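Inactivation-no-after-potential D protein (Drosophila melanogaster, PDB 5F67) is a PDZ scaffold protein whose third PDZ domain binds the tail of the TRP channel, probably holding it within the phototransduction signalling complex. Local coordinates at residues A[26-31]-A[99-104]; A[37-42]-A[84-89]. One frame throughout, in Å; residues are numbered along the deposited sequence.

Interaction 1: A[26-31]-A[99-104]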
# COMPACT_ATOMS: atom_id res chain seq x y z
N THR A 26 -11.19 0.58 -2.23
CA THR A 26 -10.28 0.65 -3.37
C THR A 26 -9.76 2.07 -3.54
O THR A 26 -10.56 3.01 -3.60
CB THR A 26 -11.04 0.25 -4.66
OG1 THR A 26 -11.42 -1.13 -4.57
CG2 THR A 26 -10.16 0.45 -5.88
N VAL A 27 -8.44 2.23 -3.64
CA VAL A 27 -7.87 3.52 -3.99
C VAL A 27 -7.15 3.43 -5.32
O VAL A 27 -6.68 2.36 -5.71
CB VAL A 27 -6.90 4.06 -2.91
CG1 VAL A 27 -7.62 4.18 -1.57
CG2 VAL A 27 -5.67 3.15 -2.78
N GLN A 28 -7.06 4.56 -6.02
CA GLN A 28 -6.39 4.61 -7.32
C GLN A 28 -5.27 5.63 -7.19
O GLN A 28 -5.54 6.83 -7.12
CB GLN A 28 -7.37 5.07 -8.40
CG GLN A 28 -8.65 4.22 -8.50
CD GLN A 28 -8.41 2.84 -9.09
OE1 GLN A 28 -7.30 2.52 -9.55
NE2 GLN A 28 -9.46 2.00 -9.09
N VAL A 29 -4.02 5.18 -7.18
CA VAL A 29 -2.92 6.08 -6.89
C VAL A 29 -1.94 6.13 -8.06
O VAL A 29 -1.40 5.10 -8.46
CB VAL A 29 -2.17 5.64 -5.63
CG1 VAL A 29 -1.03 6.61 -5.32
CG2 VAL A 29 -3.15 5.54 -4.45
N ARG A 30 -1.72 7.32 -8.62
CA ARG A 30 -0.81 7.42 -9.75
C ARG A 30 0.64 7.41 -9.30
O ARG A 30 1.05 8.19 -8.43
CB ARG A 30 -1.10 8.69 -10.57
CG ARG A 30 -0.34 8.75 -11.91
CD ARG A 30 -0.71 10.01 -12.72
NE ARG A 30 -2.16 10.09 -12.86
CZ ARG A 30 -2.86 9.54 -13.85
NH1 ARG A 30 -2.24 8.89 -14.84
NH2 ARG A 30 -4.19 9.65 -13.86
N LYS A 31 1.43 6.52 -9.91
CA LYS A 31 2.85 6.47 -9.61
C LYS A 31 3.52 7.58 -10.40
O LYS A 31 3.55 7.54 -11.63
CB LYS A 31 3.46 5.12 -9.99
CG LYS A 31 4.93 5.03 -9.62
CD LYS A 31 5.52 3.67 -9.97
CE LYS A 31 5.27 2.66 -8.86
NZ LYS A 31 6.02 1.41 -9.18
N VAL A 99 -1.56 4.52 -13.08
CA VAL A 99 -2.50 4.44 -11.96
C VAL A 99 -2.54 3.04 -11.37
O VAL A 99 -2.90 2.07 -12.04
CB VAL A 99 -3.91 4.85 -12.39
CG1 VAL A 99 -4.88 4.77 -11.20
CG2 VAL A 99 -3.88 6.28 -12.92
N VAL A 100 -2.17 2.95 -10.09
CA VAL A 100 -2.06 1.67 -9.41
C VAL A 100 -3.26 1.52 -8.49
O VAL A 100 -3.51 2.39 -7.65
CB VAL A 100 -0.75 1.57 -8.61
CG1 VAL A 100 -0.61 0.17 -7.97
CG2 VAL A 100 0.45 1.87 -9.51
N THR A 101 -4.01 0.45 -8.69
CA THR A 101 -5.19 0.17 -7.90
C THR A 101 -4.74 -0.59 -6.66
O THR A 101 -4.06 -1.61 -6.78
CB THR A 101 -6.16 -0.73 -8.67
OG1 THR A 101 -6.51 -0.11 -9.92
CG2 THR A 101 -7.44 -0.98 -7.85
N MET A 102 -5.10 -0.11 -5.48
CA MET A 102 -4.79 -0.86 -4.28
C MET A 102 -6.06 -1.07 -3.47
O MET A 102 -6.90 -0.17 -3.37
CB MET A 102 -3.76 -0.11 -3.44
CG MET A 102 -2.40 -0.00 -4.12
SD MET A 102 -1.15 0.72 -3.04
CE MET A 102 -1.62 2.45 -3.07
N ILE A 103 -6.21 -2.26 -2.90
CA ILE A 103 -7.31 -2.50 -1.99
C ILE A 103 -6.71 -2.47 -0.61
O ILE A 103 -5.75 -3.19 -0.32
CB ILE A 103 -7.97 -3.87 -2.22
CG1 ILE A 103 -8.63 -3.90 -3.60
CG2 ILE A 103 -9.03 -4.12 -1.16
CD1 ILE A 103 -9.27 -5.23 -3.95
N LEU A 104 -7.26 -1.61 0.23
CA LEU A 104 -6.70 -1.35 1.55
C LEU A 104 -7.75 -1.54 2.63
O LEU A 104 -8.93 -1.27 2.41
CB LEU A 104 -6.19 0.09 1.62
CG LEU A 104 -4.99 0.45 0.74
CD1 LEU A 104 -4.81 1.97 0.69
CD2 LEU A 104 -3.72 -0.24 1.22
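Gln28 and Thr101 form a non-hydrogen-bonded pair of the antiparallel ladder that joins 26-30 to 99-104, and what their backbones lack their side chains supply: Thr101 OG1 donates to Gln28 OE1 over 2.8 Å. The hydroxyl approaches at a C=O...O angle of 123°, tilted slightly from the amide plane. Gln28 can offer this oxygen because its chain folds back at chi2 (-72°), laying the amide beside Thr101. The same threonine turns its methyl, CG2, to Thr26 CG2 at 3.7 Å. A valine in place of Thr101 would probably leave Gln28 OE1 without its donor and the amide more free to swing. On the same face as Gln28, Val99 CG2 lies over the guanidinium plane of Arg30, 3.5 Å from CZ and toward the rim of the group. On the other face the side chains are apolar and buried. Val27 CG2 meets Met102 CB and Leu104 CD1, each at 3.8 Å, while the bent thioether of Met102 brings CE within 3.7 Å of Val29 CG2. Between the two faces, Val27 with Met102 and Val29 with Val100 form the hydrogen-bonded pairs; the Val29 N to Val100 O bond is almost straight, 177° at the hydrogen. Outside the pair, Asn77 OD1 accepts from Thr101 N, and strand 72-76 continues the sheet beyond 99-105, with Leu73 touching Met102 and Leu104. One face is largely solvent-facing, though helix 17-20 covers its Ile103 end, and the other is turned to the core: a pairing of N-terminal and C-terminal strands characteristic of the PDZ fold.

Interaction 2: A[37-42]-A[84-89]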
# COMPACT_ATOMS: atom_id res chain seq x y z
N ILE A 37 4.65 5.19 -0.51
CA ILE A 37 4.47 4.30 0.64
C ILE A 37 5.67 3.41 0.88
O ILE A 37 6.51 3.22 0.00
CB ILE A 37 3.25 3.35 0.45
CG1 ILE A 37 3.42 2.50 -0.82
CG2 ILE A 37 1.93 4.12 0.42
CD1 ILE A 37 2.37 1.37 -0.96
N MET A 38 5.74 2.86 2.10
CA MET A 38 6.59 1.72 2.40
C MET A 38 5.70 0.67 3.04
O MET A 38 4.63 0.99 3.58
CB MET A 38 7.72 2.11 3.35
CG MET A 38 8.74 3.01 2.70
SD MET A 38 9.86 3.68 3.91
CE MET A 38 10.81 4.74 2.84
N VAL A 39 6.11 -0.59 2.98
CA VAL A 39 5.33 -1.65 3.59
C VAL A 39 6.22 -2.53 4.43
O VAL A 39 7.45 -2.49 4.32
CB VAL A 39 4.57 -2.52 2.54
CG1 VAL A 39 3.62 -1.65 1.70
CG2 VAL A 39 5.56 -3.24 1.63
N ILE A 40 5.58 -3.30 5.31
CA ILE A 40 6.26 -4.34 6.06
C ILE A 40 5.41 -5.59 6.02
O ILE A 40 4.20 -5.53 5.72
CB ILE A 40 6.50 -3.92 7.54
CG1 ILE A 40 5.19 -3.52 8.21
CG2 ILE A 40 7.51 -2.79 7.63
CD1 ILE A 40 5.31 -3.42 9.72
N TYR A 41 6.02 -6.73 6.29
CA TYR A 41 5.25 -7.91 6.58
C TYR A 41 5.05 -7.90 8.09
O TYR A 41 6.02 -7.93 8.85
CB TYR A 41 6.00 -9.19 6.17
CG TYR A 41 5.10 -10.39 6.21
CD1 TYR A 41 4.50 -10.87 5.05
CD2 TYR A 41 4.79 -11.01 7.41
CE1 TYR A 41 3.64 -11.97 5.09
CE2 TYR A 41 3.94 -12.10 7.47
CZ TYR A 41 3.37 -12.58 6.30
OH TYR A 41 2.51 -13.66 6.35
N GLY A 42 3.80 -7.86 8.53
CA GLY A 42 3.51 -7.74 9.95
C GLY A 42 2.30 -8.52 10.38
O GLY A 42 1.81 -9.41 9.67
N SER A 84 0.78 -12.79 0.03
CA SER A 84 2.09 -12.42 -0.50
C SER A 84 3.13 -12.27 0.61
O SER A 84 2.81 -11.79 1.70
CB SER A 84 2.01 -11.10 -1.27
OG SER A 84 1.15 -11.24 -2.38
N ASN A 85 4.36 -12.68 0.33
CA ASN A 85 5.46 -12.37 1.23
C ASN A 85 6.00 -10.98 0.91
O ASN A 85 5.50 -10.31 -0.00
CB ASN A 85 6.56 -13.45 1.17
CG ASN A 85 7.22 -13.56 -0.20
OD1 ASN A 85 7.34 -12.59 -0.94
ND2 ASN A 85 7.72 -14.76 -0.51
N TYR A 86 7.01 -10.54 1.65
CA TYR A 86 7.53 -9.19 1.49
C TYR A 86 8.13 -8.97 0.10
O TYR A 86 7.88 -7.94 -0.53
CB TYR A 86 8.58 -8.90 2.58
CG TYR A 86 9.11 -7.48 2.52
CD1 TYR A 86 8.44 -6.43 3.15
CD2 TYR A 86 10.26 -7.18 1.81
CE1 TYR A 86 8.92 -5.12 3.08
CE2 TYR A 86 10.74 -5.87 1.73
CZ TYR A 86 10.07 -4.85 2.38
OH TYR A 86 10.55 -3.55 2.29
N ASP A 87 8.91 -9.93 -0.38
CA ASP A 87 9.56 -9.79 -1.68
C ASP A 87 8.53 -9.68 -2.80
O ASP A 87 8.67 -8.87 -3.72
CB ASP A 87 10.48 -10.98 -1.97
CG ASP A 87 11.69 -11.02 -1.07
OD1 ASP A 87 11.99 -10.00 -0.42
OD2 ASP A 87 12.34 -12.08 -1.02
N ASP A 88 7.50 -10.51 -2.73
CA ASP A 88 6.50 -10.52 -3.78
C ASP A 88 5.64 -9.26 -3.78
O ASP A 88 5.36 -8.70 -4.84
CB ASP A 88 5.63 -11.78 -3.71
CG ASP A 88 6.42 -13.04 -4.03
OD1 ASP A 88 7.54 -12.92 -4.57
OD2 ASP A 88 5.91 -14.15 -3.74
N ALA A 89 5.23 -8.80 -2.59
CA ALA A 89 4.40 -7.59 -2.51
C ALA A 89 5.15 -6.35 -2.95
O ALA A 89 4.64 -5.53 -3.73
CB ALA A 89 3.86 -7.41 -1.09
O HOH W 1 8.64 -1.07 1.68
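Tyr86, in the first turn of helix 86-95, reaches across to strand 37-42 with the edge of its ring. Its CB lies 4.4 Å from Tyr41 CB. With CG anti to the backbone N (chi1 -177°), the ring slants across the strand toward Val39, and CD1 passes Tyr41 N at 4.0 Å. One atom farther, CE1 comes to 3.3 Å from Val39 O, which lies at the ring edge close to its plane; the same carbon also touches Val39 CG2 at 4.1 Å. At the tip, OH shares a water with the backbone: the water stands 3.2 Å from Tyr86 OH and accepts a hydrogen bond from Val39 N. Tyr41 answers in kind, directing CE1 of its own ring edge at Ser84 O, 3.5 Å away. Just before the helix, Asn85 serves as N-cap, its OD1 receiving Asp88 N at 2.7 Å, a capping bond consistent with a well-defined first turn. Strand 37-44 and helix 86-95 are the two elements that flank the peptide groove of a PDZ domain. Here no direct hydrogen bond joins the segments, and the chemistry implies a mainly van der Waals surface contact, ring C-H edges facing backbone carbonyls, with one bridging water.

How the interactions relate
One small PDZ domain shows here how a scaffold and a binding groove can share a core. The centres of the two interactions are 16 Å apart, on opposite sides of the chain's centre, yet they touch where Met102 SD of interaction 1 packs against Ile37 CD1 of interaction 2 at 4.1 Å. Strand 37-44 and helix 86-95, brought together in interaction 2, form the walls of the canonical PDZ groove. There Ile37 makes backbone hydrogen bonds to the bound peptide and packs on one of its apolar side chains. Interaction 1 reaches the peptide through Lys31, which packs on its backbone, while Lys31 NZ bonds Leu93 O and Ala96 O near the end of that helix.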